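Local atomic coordinates of sesquisabinene B synthase 2 (Santalum album, PDB entry 6A2A), a protein that probably catalyses the metal-dependent cyclisation of farnesyl diphosphate to the sesquiterpene sesquisabinene B, with magnesium or manganese as cofactor. Residues W117-H122 with F143-D148; V138-F143 with E175-L180; D150-Q155 with D181-F186; S165-S170 with F186-L191. One frame throughout, in Å; residues are numbered along the deposited sequence.

In the fold
All four contacts lie in the helical N-terminal domain of the terpene synthase, with centres about 8 to 14 Å apart. Contacts 2, 3 and 4 share helix 178-192, using its start, its middle and the part from F186 on; contacts 3 and 4, the nearest pair, share F186. Contact 1 has no segment there but touches that helix through F143, E144 and K147; it shares F143 with contact 2, and its strand 147-148 pairs antiparallel with strand 151-152 of contact 3. Along the chain, contact 1 closes before contacts 3 and 4 open, whereas contact 2 crosses all three. Contacts 2 to 4 thus tie one helix to the loop, small sheet and helix preceding it, away from the annotated magnesium-binding residues.

Contact 1: W117-H122 with F143-D148; sequences WIDNLH and FERFKD
R145 reaches over to D119, where NH1 donates to OD1 of the carboxylate at 3.2 Å with an N-H...O angle of 170°, a salt bridge. D119 OD1 lies close to the guanidinium plane, but NH1 approaches it from 43° out of the carboxylate plane, so the bond is straight at the donor and tilted at the acceptor. The R145 chain bends at chi3 (44°), bringing the guanidinium across I118 at about a right angle, with the CG2 methyl of I118 over one face, 3.4 Å from R145 NH1. The backbone oxygen of R145 is taken by K153 NZ.

D119 belongs to a type II beta turn, closed by N120 N to W117 O at 3.0 Å, and N120 then occupies the N-cap position of helix 121-133; its OD1 accepts from A123 N. In the opposing 3-10 segment, F146 N donates to F143 O at 3.0 Å. The contact therefore sets a turn and a helix start against a short 3-10 segment inside the N-terminal domain of the synthase.

The F146 ring fills the space between them. L121 CD1 sits over its centre, 3.8 Å from the centroid and almost on the ring normal, while R145 CG covers the opposite face; the backbone N of N120 lies at the ring edge. With an alanine in place of F146, L121 CD1 would probably lose its aromatic platform and a gap would open beneath the helix start. F143 adds a looser contact, its CD1 4.5 Å from L121 CD1, and meets F128 edge-to-face.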
loop_
_atom_site.group_PDB
_atom_site.type_symbol
_atom_site.label_atom_id
_atom_site.label_comp_id
_atom_site.label_asym_id
_atom_site.label_seq_id
_atom_site.Cartn_x
_atom_site.Cartn_y
_atom_site.Cartn_z
ATOM N N TRP A 117 44.788 11.785 -30.201
ATOM C CA TRP A 117 44.141 12.897 -29.505
ATOM C C TRP A 117 45.011 14.138 -29.353
ATOM O O TRP A 117 44.529 15.262 -29.224
ATOM C CB TRP A 117 43.603 12.388 -28.160
ATOM C CG TRP A 117 44.630 11.838 -27.210
ATOM C CD1 TRP A 117 44.997 10.535 -27.075
ATOM C CD2 TRP A 117 45.325 12.551 -26.187
ATOM N NE1 TRP A 117 45.882 10.390 -26.031
ATOM C CE2 TRP A 117 46.109 11.617 -25.481
ATOM C CE3 TRP A 117 45.369 13.889 -25.784
ATOM C CZ2 TRP A 117 46.902 11.971 -24.394
ATOM C CZ3 TRP A 117 46.147 14.235 -24.712
ATOM C CH2 TRP A 117 46.933 13.294 -24.047
ATOM N N ILE A 118 46.325 13.990 -29.353
ATOM C CA ILE A 118 47.185 15.114 -29.169
ATOM C C ILE A 118 46.889 16.196 -30.218
ATOM O O ILE A 118 46.825 15.876 -31.431
ATOM C CB ILE A 118 48.649 14.612 -29.269
ATOM C CG1 ILE A 118 49.006 13.752 -28.054
ATOM C CG2 ILE A 118 49.610 15.767 -29.451
ATOM C CD1 ILE A 118 49.129 14.539 -26.803
ATOM N N ASP A 119 46.835 17.446 -29.802
ATOM C CA ASP A 119 46.546 18.578 -30.726
ATOM C C ASP A 119 45.135 18.589 -31.352
ATOM O O ASP A 119 44.845 19.414 -32.223
ATOM C CB ASP A 119 47.572 18.626 -31.895
ATOM C CG ASP A 119 48.981 18.841 -31.426
ATOM O OD1 ASP A 119 49.182 19.728 -30.583
ATOM O OD2 ASP A 119 49.898 18.140 -31.919
ATOM N N ASN A 120 44.275 17.690 -30.906
ATOM C CA ASN A 120 42.874 17.667 -31.274
ATOM C C ASN A 120 42.020 18.064 -30.062
ATOM O O ASN A 120 41.949 17.251 -29.148
ATOM C CB ASN A 120 42.516 16.266 -31.733
ATOM C CG ASN A 120 41.098 16.167 -32.238
ATOM O OD1 ASN A 120 40.193 16.804 -31.677
ATOM N ND2 ASN A 120 40.898 15.349 -33.260
ATOM N N LEU A 121 41.426 19.252 -30.055
ATOM C CA LEU A 121 40.726 19.776 -28.859
ATOM C C LEU A 121 39.544 18.884 -28.489
ATOM O O LEU A 121 39.389 18.564 -27.285
ATOM C CB LEU A 121 40.275 21.211 -29.071
ATOM C CG LEU A 121 39.614 21.865 -27.854
ATOM C CD1 LEU A 121 40.583 21.921 -26.656
ATOM C CD2 LEU A 121 39.078 23.220 -28.201
ATOM N N HIS A 122 38.737 18.470 -29.479
ATOM C CA HIS A 122 37.618 17.566 -29.199
ATOM C C HIS A 122 38.079 16.261 -28.550
ATOM O O HIS A 122 37.513 15.816 -27.576
ATOM C CB HIS A 122 36.832 17.256 -30.473
ATOM C CG HIS A 122 35.902 16.106 -30.352
ATOM N ND1 HIS A 122 34.796 16.143 -29.521
ATOM C CD2 HIS A 122 35.861 14.929 -30.995
ATOM C CE1 HIS A 122 34.134 15.018 -29.657
ATOM N NE2 HIS A 122 34.778 14.238 -30.564
ATOM N N PHE A 143 45.633 20.259 -21.488
ATOM C CA PHE A 143 45.031 21.383 -22.207
ATOM C C PHE A 143 46.055 22.471 -22.462
ATOM O O PHE A 143 45.728 23.391 -23.196
ATOM C CB PHE A 143 43.798 21.951 -21.494
ATOM C CG PHE A 143 42.685 20.955 -21.440
ATOM C CD1 PHE A 143 41.959 20.619 -22.577
ATOM C CD2 PHE A 143 42.372 20.322 -20.249
ATOM C CE1 PHE A 143 40.952 19.681 -22.518
ATOM C CE2 PHE A 143 41.384 19.370 -20.205
ATOM C CZ PHE A 143 40.671 19.048 -21.335
ATOM N N GLU A 144 47.311 22.339 -21.952
ATOM C CA GLU A 144 48.239 23.503 -21.965
ATOM C C GLU A 144 48.560 23.916 -23.415
ATOM O O GLU A 144 48.754 25.081 -23.685
ATOM C CB GLU A 144 49.547 23.179 -21.232
ATOM C CG GLU A 144 50.558 24.316 -21.280
ATOM C CD GLU A 144 50.171 25.524 -20.439
ATOM O OE1 GLU A 144 50.298 26.677 -20.936
ATOM O OE2 GLU A 144 49.729 25.314 -19.272
ATOM N N ARG A 145 48.676 22.920 -24.275
ATOM C CA ARG A 145 49.038 23.118 -25.668
ATOM C C ARG A 145 48.021 23.865 -26.482
ATOM O O ARG A 145 48.307 24.286 -27.563
ATOM C CB ARG A 145 49.412 21.827 -26.338
ATOM C CG ARG A 145 48.271 21.097 -26.929
ATOM C CD ARG A 145 48.696 19.788 -27.521
ATOM N NE ARG A 145 49.597 19.065 -26.662
ATOM C CZ ARG A 145 50.743 18.514 -27.040
ATOM N NH1 ARG A 145 51.153 18.562 -28.289
ATOM N NH2 ARG A 145 51.467 17.891 -26.148
ATOM N N PHE A 146 46.838 24.051 -25.929
ATOM C CA PHE A 146 45.805 24.804 -26.590
ATOM C C PHE A 146 45.825 26.246 -26.127
ATOM O O PHE A 146 44.979 27.004 -26.465
ATOM C CB PHE A 146 44.440 24.141 -26.409
ATOM C CG PHE A 146 44.358 22.772 -26.986
ATOM C CD1 PHE A 146 44.159 22.588 -28.320
ATOM C CD2 PHE A 146 44.517 21.669 -26.208
ATOM C CE1 PHE A 146 44.082 21.338 -28.843
ATOM C CE2 PHE A 146 44.460 20.420 -26.734
ATOM C CZ PHE A 146 44.240 20.251 -28.056
ATOM N N LYS A 147 46.799 26.615 -25.311
ATOM C CA LYS A 147 46.914 27.969 -24.900
ATOM C C LYS A 147 48.235 28.556 -25.358
ATOM O O LYS A 147 49.123 27.857 -25.687
ATOM C CB LYS A 147 46.859 28.126 -23.389
ATOM C CG LYS A 147 45.910 27.223 -22.646
ATOM C CD LYS A 147 46.295 27.032 -21.192
ATOM C CE LYS A 147 46.269 28.332 -20.449
ATOM N NZ LYS A 147 47.038 28.295 -19.203
ATOM N N ASP A 148 48.277 29.859 -25.356
ATOM C CA ASP A 148 49.461 30.648 -25.579
ATOM C C ASP A 148 49.667 31.525 -24.342
ATOM O O ASP A 148 49.001 31.377 -23.351
ATOM C CB ASP A 148 49.363 31.492 -26.838
ATOM C CG ASP A 148 48.237 32.473 -26.816
ATOM O OD1 ASP A 148 47.982 33.162 -25.838
ATOM O OD2 ASP A 148 47.634 32.598 -27.860
#

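Contact 2: V138-F143 with E175-L180; sequences VPQDVF and EGEDIL
The side-chain amide of Q140 faces the start of helix 178-192, where NE2 donates to D178 OD1 at 2.9 Å with an N-H...O angle of 171°. D178 OD1 lies in the amide plane, but NE2 stands 40° out of the carboxylate plane, and the two flat groups are steeply turned against each other. On the other arm of the amide, Q140 OE1 accepts from I179 N; the position of this oxygen is less sure, so the bond carries less weight. Q140 is sent there by CG lying between the backbone N and the carbonyl carbon (chi1 62°), with the chain extended beyond.

A water makes a second link, accepting from Q140 N at 2.9 Å and donating to E177 OE2 at 2.6 Å. That carboxylate is also held by R132 through OE2 and by W174 N through OE1.

Packing surrounds these bonds. Q140 CB rests 3.8 Å from L180 CG, F143 CB meets I179 CG2 at 3.9 Å, and L180 CD2 approaches F143 CD2 to 3.5 Å, the two side chains crossing at about a right angle.

The arrangement is that of a helix N-terminus, with E177 at the N-cap position and a glutamine from the 3-10 segment 140-143 addressing the first turn, in the mainly helical N-terminal domain of a terpene synthase.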
loop_
_atom_site.group_PDB
_atom_site.type_symbol
_atom_site.label_atom_id
_atom_site.label_comp_id
_atom_site.label_asym_id
_atom_site.label_seq_id
_atom_site.Cartn_x
_atom_site.Cartn_y
_atom_site.Cartn_z
ATOM N N VAL A 138 43.451 12.062 -15.451
ATOM C CA VAL A 138 44.094 12.737 -16.566
ATOM C C VAL A 138 44.375 14.115 -16.041
ATOM O O VAL A 138 43.479 14.690 -15.467
ATOM C CB VAL A 138 43.221 12.809 -17.835
ATOM C CG1 VAL A 138 43.934 13.569 -18.937
ATOM C CG2 VAL A 138 42.824 11.447 -18.337
ATOM N N PRO A 139 45.597 14.622 -16.184
ATOM C CA PRO A 139 45.968 15.900 -15.675
ATOM C C PRO A 139 45.399 17.064 -16.497
ATOM O O PRO A 139 45.174 16.912 -17.704
ATOM C CB PRO A 139 47.504 15.961 -15.742
ATOM C CG PRO A 139 47.851 14.961 -16.773
ATOM C CD PRO A 139 46.753 13.933 -16.773
ATOM N N GLN A 140 45.179 18.176 -15.854
ATOM C CA GLN A 140 44.668 19.368 -16.528
ATOM C C GLN A 140 45.715 19.860 -17.542
ATOM O O GLN A 140 45.388 20.595 -18.443
ATOM C CB GLN A 140 44.361 20.535 -15.604
ATOM C CG GLN A 140 45.553 21.106 -14.839
ATOM C CD GLN A 140 45.309 22.434 -14.189
ATOM O OE1 GLN A 140 44.245 23.045 -14.292
ATOM N NE2 GLN A 140 46.325 22.930 -13.501
ATOM N N ASP A 141 46.984 19.500 -17.328
ATOM C CA ASP A 141 48.073 19.854 -18.255
ATOM C C ASP A 141 47.859 19.439 -19.716
ATOM O O ASP A 141 48.485 20.026 -20.627
ATOM C CB ASP A 141 49.371 19.180 -17.718
ATOM C CG ASP A 141 49.668 19.564 -16.254
ATOM O OD1 ASP A 141 48.911 19.112 -15.319
ATOM O OD2 ASP A 141 50.657 20.306 -16.047
ATOM N N VAL A 142 47.069 18.410 -19.961
ATOM C CA VAL A 142 46.719 18.027 -21.341
ATOM C C VAL A 142 46.152 19.213 -22.135
ATOM O O VAL A 142 46.185 19.139 -23.405
ATOM C CB VAL A 142 45.753 16.840 -21.438
ATOM C CG1 VAL A 142 46.318 15.584 -20.805
ATOM C CG2 VAL A 142 44.358 17.206 -20.917
ATOM N N PHE A 143 45.633 20.259 -21.488
ATOM C CA PHE A 143 45.031 21.383 -22.207
ATOM C C PHE A 143 46.055 22.471 -22.462
ATOM O O PHE A 143 45.728 23.391 -23.196
ATOM C CB PHE A 143 43.798 21.951 -21.494
ATOM C CG PHE A 143 42.685 20.955 -21.440
ATOM C CD1 PHE A 143 41.959 20.619 -22.577
ATOM C CD2 PHE A 143 42.372 20.322 -20.249
ATOM C CE1 PHE A 143 40.952 19.681 -22.518
ATOM C CE2 PHE A 143 41.384 19.370 -20.205
ATOM C CZ PHE A 143 40.671 19.048 -21.335
ATOM N N GLU A 175 39.439 21.375 -7.389
ATOM C CA GLU A 175 39.959 22.627 -6.918
ATOM C C GLU A 175 41.460 22.688 -7.304
ATOM O O GLU A 175 42.118 21.651 -7.390
ATOM C CB GLU A 175 39.792 22.828 -5.398
ATOM C CG GLU A 175 38.367 23.024 -4.910
ATOM C CD GLU A 175 38.322 23.342 -3.410
ATOM O OE1 GLU A 175 38.659 22.457 -2.623
ATOM O OE2 GLU A 175 38.080 24.478 -3.062
ATOM N N GLY A 176 41.968 23.879 -7.391
ATOM C CA GLY A 176 43.391 24.114 -7.776
ATOM C C GLY A 176 43.706 23.737 -9.215
ATOM O O GLY A 176 44.876 23.707 -9.576
ATOM N N GLU A 177 42.720 23.415 -10.062
ATOM C CA GLU A 177 43.025 23.101 -11.465
ATOM C C GLU A 177 42.587 24.286 -12.332
ATOM O O GLU A 177 41.520 24.296 -13.020
ATOM C CB GLU A 177 42.423 21.764 -11.869
ATOM C CG GLU A 177 42.997 20.565 -11.157
ATOM C CD GLU A 177 42.443 19.248 -11.579
ATOM O OE1 GLU A 177 41.209 19.173 -11.854
ATOM O OE2 GLU A 177 43.223 18.248 -11.652
ATOM N N ASP A 178 43.456 25.290 -12.324
ATOM C CA ASP A 178 43.223 26.595 -12.863
ATOM C C ASP A 178 42.976 26.575 -14.409
ATOM O O ASP A 178 42.273 27.450 -14.927
ATOM C CB ASP A 178 44.451 27.498 -12.563
ATOM C CG ASP A 178 45.821 26.801 -12.927
ATOM O OD1 ASP A 178 46.105 25.643 -12.475
ATOM O OD2 ASP A 178 46.633 27.400 -13.668
ATOM N N ILE A 179 43.540 25.595 -15.076
ATOM C CA ILE A 179 43.440 25.550 -16.555
ATOM C C ILE A 179 42.020 25.125 -16.923
ATOM O O ILE A 179 41.461 25.618 -17.910
ATOM C CB ILE A 179 44.492 24.650 -17.204
ATOM C CG1 ILE A 179 45.900 25.158 -16.895
ATOM C CG2 ILE A 179 44.278 24.603 -18.712
ATOM C CD1 ILE A 179 46.930 24.129 -17.166
ATOM N N LEU A 180 41.402 24.332 -16.048
ATOM C CA LEU A 180 40.024 23.931 -16.341
ATOM C C LEU A 180 39.057 25.079 -16.055
ATOM O O LEU A 180 38.050 25.184 -16.774
ATOM C CB LEU A 180 39.682 22.663 -15.578
ATOM C CG LEU A 180 40.705 21.544 -15.739
ATOM C CD1 LEU A 180 40.379 20.328 -14.912
ATOM C CD2 LEU A 180 40.782 21.151 -17.205
HETATM O O HOH W 1 45.493 18.120 -13.008
#

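Contact 3: D150-Q155 with D181-F186; sequences DGFKNQ and DEARTF
F152 and F186 carry the aromatic part of this contact. Their planes are near parallel, 24° apart, but the rings are slid past one another, with centroids 5.4 Å apart, so they barely overlap. What lies over the F186 face is F152 CB, 3.5 Å from the centroid and close to the ring normal: a CH-pi contact. F186 presents that face because its CG is anti to the backbone N (chi1 173°), which swings the ring out from the helix.

Apolar contacts come from the CE2/CZ end of the F152 ring, which meets the helix at E182 and A183. Its CZ touches A183 CB at 3.8 Å, while E182 CB lies in plane at the ring edge, 3.9 Å from F152 CE2. The same end also meets the backbone, F152 CE2 coming to 3.5 Å from A183 N.

Polar groups stand around the rings. K153 O is 3.6 Å from F186 CZ. N154 OD1 lies at the F186 edge, 4.2 Å from CE1, while accepting from K190 NZ, and E182 OE1 forms a salt bridge with K147. Replacing F186 with a serine is likely to strip F152 CB of the ring it lies on and leave strand 151-152 more weakly seated on the helix.

Strand 151-152 pairs antiparallel with strand 147-148 in a small two-stranded sheet of the N-terminal domain, which leans here on the middle of helix 178-192. Helix 160-170 packs against the same helix, L163 touching F186 and L166 touching A183.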
loop_
_atom_site.group_PDB
_atom_site.type_symbol
_atom_site.label_atom_id
_atom_site.label_comp_id
_atom_site.label_asym_id
_atom_site.label_seq_id
_atom_site.Cartn_x
_atom_site.Cartn_y
_atom_site.Cartn_z
ATOM N N ASP A 150 48.745 34.455 -23.507
ATOM C CA ASP A 150 47.589 35.135 -22.994
ATOM C C ASP A 150 46.360 34.270 -22.625
ATOM O O ASP A 150 45.392 34.792 -22.165
ATOM C CB ASP A 150 47.172 36.205 -23.966
ATOM C CG ASP A 150 48.197 37.291 -24.090
ATOM O OD1 ASP A 150 49.085 37.370 -23.245
ATOM O OD2 ASP A 150 48.087 38.074 -25.026
ATOM N N GLY A 151 46.436 32.969 -22.822
ATOM C CA GLY A 151 45.308 32.082 -22.516
ATOM C C GLY A 151 44.964 31.187 -23.692
ATOM O O GLY A 151 45.806 30.873 -24.543
ATOM N N PHE A 152 43.718 30.720 -23.734
ATOM C CA PHE A 152 43.365 29.780 -24.756
ATOM C C PHE A 152 43.456 30.518 -26.106
ATOM O O PHE A 152 43.224 31.679 -26.159
ATOM C CB PHE A 152 41.960 29.217 -24.503
ATOM C CG PHE A 152 41.983 28.025 -23.591
ATOM C CD1 PHE A 152 42.218 26.761 -24.091
ATOM C CD2 PHE A 152 41.845 28.186 -22.223
ATOM C CE1 PHE A 152 42.326 25.671 -23.256
ATOM C CE2 PHE A 152 41.965 27.090 -21.393
ATOM C CZ PHE A 152 42.193 25.852 -21.896
ATOM N N LYS A 153 43.811 29.804 -27.118
ATOM C CA LYS A 153 44.087 30.413 -28.455
ATOM C C LYS A 153 42.777 30.775 -29.163
ATOM O O LYS A 153 41.920 29.888 -29.346
ATOM C CB LYS A 153 44.860 29.407 -29.282
ATOM C CG LYS A 153 46.297 29.206 -28.847
ATOM C CD LYS A 153 46.906 28.055 -29.589
ATOM C CE LYS A 153 48.346 27.834 -29.195
ATOM N NZ LYS A 153 48.869 26.600 -29.811
ATOM N N ASN A 154 42.665 32.032 -29.552
ATOM C CA ASN A 154 41.417 32.574 -30.061
ATOM C C ASN A 154 40.977 31.809 -31.315
ATOM O O ASN A 154 39.766 31.685 -31.606
ATOM C CB ASN A 154 41.483 34.068 -30.331
ATOM C CG ASN A 154 40.133 34.714 -30.105
ATOM O OD1 ASN A 154 39.531 34.521 -29.049
ATOM N ND2 ASN A 154 39.615 35.407 -31.111
ATOM N N GLN A 155 41.918 31.190 -32.002
ATOM C CA GLN A 155 41.589 30.510 -33.229
ATOM C C GLN A 155 40.748 29.258 -32.990
ATOM O O GLN A 155 40.119 28.721 -33.939
ATOM C CB GLN A 155 42.870 30.113 -33.943
ATOM C CG GLN A 155 42.677 29.806 -35.407
ATOM C CD GLN A 155 43.997 29.910 -36.134
ATOM O OE1 GLN A 155 44.086 30.519 -37.201
ATOM N NE2 GLN A 155 45.043 29.337 -35.550
ATOM N N ASP A 181 39.336 25.932 -15.066
ATOM C CA ASP A 181 38.535 27.128 -14.865
ATOM C C ASP A 181 38.651 28.088 -16.056
ATOM O O ASP A 181 37.689 28.723 -16.477
ATOM C CB ASP A 181 39.013 27.931 -13.679
ATOM C CG ASP A 181 38.777 27.206 -12.363
ATOM O OD1 ASP A 181 37.646 26.737 -12.175
ATOM O OD2 ASP A 181 39.731 27.094 -11.548
ATOM N N GLU A 182 39.876 28.211 -16.564
ATOM C CA GLU A 182 40.116 29.065 -17.749
ATOM C C GLU A 182 39.344 28.474 -18.959
ATOM O O GLU A 182 38.794 29.256 -19.790
ATOM C CB GLU A 182 41.604 29.095 -18.101
ATOM C CG GLU A 182 42.452 30.042 -17.255
ATOM C CD GLU A 182 43.966 29.760 -17.207
ATOM O OE1 GLU A 182 44.463 28.857 -17.922
ATOM O OE2 GLU A 182 44.647 30.422 -16.397
ATOM N N ALA A 183 39.376 27.154 -19.106
ATOM C CA ALA A 183 38.701 26.444 -20.206
ATOM C C ALA A 183 37.204 26.720 -20.146
ATOM O O ALA A 183 36.538 27.023 -21.151
ATOM C CB ALA A 183 38.961 24.979 -20.117
ATOM N N ARG A 184 36.652 26.630 -18.944
ATOM C CA ARG A 184 35.215 26.922 -18.783
ATOM C C ARG A 184 34.880 28.357 -19.182
ATOM O O ARG A 184 33.910 28.587 -19.951
ATOM C CB ARG A 184 34.748 26.657 -17.344
ATOM C CG ARG A 184 33.290 27.034 -17.116
ATOM C CD ARG A 184 32.833 26.976 -15.653
ATOM N NE ARG A 184 33.518 28.014 -14.899
ATOM C CZ ARG A 184 33.140 29.280 -14.853
ATOM N NH1 ARG A 184 32.065 29.681 -15.508
ATOM N NH2 ARG A 184 33.837 30.159 -14.145
ATOM N N THR A 185 35.628 29.352 -18.709
ATOM C CA THR A 185 35.354 30.727 -18.993
ATOM C C THR A 185 35.500 30.973 -20.514
ATOM O O THR A 185 34.651 31.616 -21.095
ATOM C CB THR A 185 36.299 31.659 -18.203
ATOM O OG1 THR A 185 36.037 31.444 -16.810
ATOM C CG2 THR A 185 36.074 33.127 -18.494
ATOM N N PHE A 186 36.521 30.405 -21.110
ATOM C CA PHE A 186 36.815 30.642 -22.530
ATOM C C PHE A 186 35.718 29.983 -23.383
ATOM O O PHE A 186 35.132 30.682 -24.191
ATOM C CB PHE A 186 38.176 30.065 -22.891
ATOM C CG PHE A 186 38.501 30.112 -24.357
ATOM C CD1 PHE A 186 38.935 31.295 -24.933
ATOM C CD2 PHE A 186 38.415 28.972 -25.114
ATOM C CE1 PHE A 186 39.265 31.323 -26.280
ATOM C CE2 PHE A 186 38.769 29.000 -26.449
ATOM C CZ PHE A 186 39.192 30.181 -27.016
#

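Contact 4: S165-S170 with F186-L191; sequences SLYEAS and FATSKL
Y167 lays its CB against A187, the two CB atoms 3.8 Å apart; the small A187 side chain is consistent with the short distance of 5.3 Å between Y167 CA and A187 CA. L191 CD1 closes on the same Y167 CB at 3.9 Å. A chi1 of 172° directs the tyrosine ring beside its own carbonyl carbon and past T188, whose OG1 lies in plane at the ring edge, 3.3 Å from Y167 CE1. That hydroxyl is bonded to R184 O of its own helix, and the tyrosine hydroxyl to A210 O. L166 makes a looser contact: its CD2 is 4.4 Å from A187 CB and comes to the edge of the F186 ring, 4.4 Å from F186 CD2. Within its own helix S170 OG donates to Y167 O at 2.8 Å.

The axes of segments 165-170 and 186-191 come within 8.9 Å and run at 141°, roughly antiparallel and obliquely crossed. This is helix-helix packing in the N-terminal domain of a terpene synthase, away from the metal-binding residues, and it joins helices 160-170 and 178-192. Helix 121-133 covers helix 160-170 from another direction, S125 touching L166 and F128 touching A169, while F171 meets the Y167 ring edge-to-face.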
loop_
_atom_site.group_PDB
_atom_site.type_symbol
_atom_site.label_atom_id
_atom_site.label_comp_id
_atom_site.label_asym_id
_atom_site.label_seq_id
_atom_site.Cartn_x
_atom_site.Cartn_y
_atom_site.Cartn_z
ATOM N N SER A 165 33.143 20.347 -26.612
ATOM C CA SER A 165 33.728 19.236 -25.832
ATOM C C SER A 165 34.610 19.780 -24.691
ATOM O O SER A 165 34.577 19.245 -23.532
ATOM C CB SER A 165 34.489 18.321 -26.743
ATOM O OG SER A 165 33.612 17.597 -27.578
ATOM N N LEU A 166 35.309 20.861 -24.907
ATOM C CA LEU A 166 36.133 21.472 -23.862
ATOM C C LEU A 166 35.255 21.977 -22.711
ATOM O O LEU A 166 35.556 21.777 -21.525
ATOM C CB LEU A 166 36.903 22.642 -24.458
ATOM C CG LEU A 166 37.795 23.442 -23.514
ATOM C CD1 LEU A 166 38.878 22.551 -22.941
ATOM C CD2 LEU A 166 38.404 24.617 -24.224
ATOM N N TYR A 167 34.179 22.682 -23.092
ATOM C CA TYR A 167 33.195 23.157 -22.132
ATOM C C TYR A 167 32.745 21.983 -21.274
ATOM O O TYR A 167 32.756 22.123 -20.044
ATOM C CB TYR A 167 31.988 23.787 -22.830
ATOM C CG TYR A 167 30.830 24.137 -21.917
ATOM C CD1 TYR A 167 30.763 25.370 -21.295
ATOM C CD2 TYR A 167 29.753 23.297 -21.811
ATOM C CE1 TYR A 167 29.660 25.752 -20.544
ATOM C CE2 TYR A 167 28.669 23.622 -21.007
ATOM C CZ TYR A 167 28.598 24.880 -20.421
ATOM O OH TYR A 167 27.488 25.189 -19.669
ATOM N N GLU A 168 32.282 20.888 -21.860
ATOM C CA GLU A 168 31.716 19.812 -21.122
ATOM C C GLU A 168 32.787 19.175 -20.211
ATOM O O GLU A 168 32.505 18.788 -19.084
ATOM C CB GLU A 168 31.156 18.720 -22.008
ATOM C CG GLU A 168 29.968 19.162 -22.856
ATOM C CD GLU A 168 28.648 19.348 -22.106
ATOM O OE1 GLU A 168 28.670 19.536 -20.844
ATOM O OE2 GLU A 168 27.579 19.235 -22.770
ATOM N N ALA A 169 34.008 19.070 -20.729
ATOM C CA ALA A 169 35.119 18.450 -19.965
ATOM C C ALA A 169 35.510 19.262 -18.724
ATOM O O ALA A 169 35.902 18.635 -17.684
ATOM C CB ALA A 169 36.323 18.280 -20.879
ATOM N N SER A 170 35.411 20.547 -18.787
ATOM C CA SER A 170 35.857 21.473 -17.775
ATOM C C SER A 170 35.170 21.204 -16.423
ATOM O O SER A 170 35.799 21.440 -15.373
ATOM C CB SER A 170 35.712 22.894 -18.164
ATOM O OG SER A 170 34.366 23.339 -18.145
ATOM N N PHE A 186 36.521 30.405 -21.110
ATOM C CA PHE A 186 36.815 30.642 -22.530
ATOM C C PHE A 186 35.718 29.983 -23.383
ATOM O O PHE A 186 35.132 30.682 -24.191
ATOM C CB PHE A 186 38.176 30.065 -22.891
ATOM C CG PHE A 186 38.501 30.112 -24.357
ATOM C CD1 PHE A 186 38.935 31.295 -24.933
ATOM C CD2 PHE A 186 38.415 28.972 -25.114
ATOM C CE1 PHE A 186 39.265 31.323 -26.280
ATOM C CE2 PHE A 186 38.769 29.000 -26.449
ATOM C CZ PHE A 186 39.192 30.181 -27.016
ATOM N N ALA A 187 35.458 28.715 -23.141
ATOM C CA ALA A 187 34.479 27.933 -23.951
ATOM C C ALA A 187 33.074 28.506 -23.789
ATOM O O ALA A 187 32.331 28.633 -24.824
ATOM C CB ALA A 187 34.488 26.486 -23.611
ATOM N N THR A 188 32.688 28.893 -22.557
ATOM C CA THR A 188 31.391 29.509 -22.315
ATOM C C THR A 188 31.245 30.777 -23.151
ATOM O O THR A 188 30.219 31.009 -23.810
ATOM C CB THR A 188 31.123 29.812 -20.823
ATOM O OG1 THR A 188 31.271 28.618 -20.057
ATOM C CG2 THR A 188 29.731 30.363 -20.592
ATOM N N SER A 189 32.251 31.650 -23.085
ATOM C CA SER A 189 32.199 32.931 -23.749
ATOM C C SER A 189 32.105 32.730 -25.266
ATOM O O SER A 189 31.278 33.351 -25.941
ATOM C CB SER A 189 33.423 33.784 -23.396
ATOM O OG SER A 189 33.408 34.966 -24.201
ATOM N N LYS A 190 32.977 31.901 -25.789
ATOM C CA LYS A 190 33.009 31.637 -27.262
ATOM C C LYS A 190 31.708 30.985 -27.722
ATOM O O LYS A 190 31.146 31.387 -28.785
ATOM C CB LYS A 190 34.171 30.724 -27.654
ATOM C CG LYS A 190 35.551 31.339 -27.525
ATOM C CD LYS A 190 35.579 32.772 -27.940
ATOM C CE LYS A 190 36.940 33.399 -27.921
ATOM N NZ LYS A 190 36.829 34.855 -28.182
ATOM N N LEU A 191 31.192 30.024 -26.962
ATOM C CA LEU A 191 29.913 29.386 -27.389
ATOM C C LEU A 191 28.773 30.398 -27.283
ATOM O O LEU A 191 27.878 30.435 -28.182
ATOM C CB LEU A 191 29.620 28.128 -26.559
ATOM C CG LEU A 191 30.576 26.958 -26.741
ATOM C CD1 LEU A 191 30.315 25.908 -25.670
ATOM C CD2 LEU A 191 30.480 26.325 -28.130
#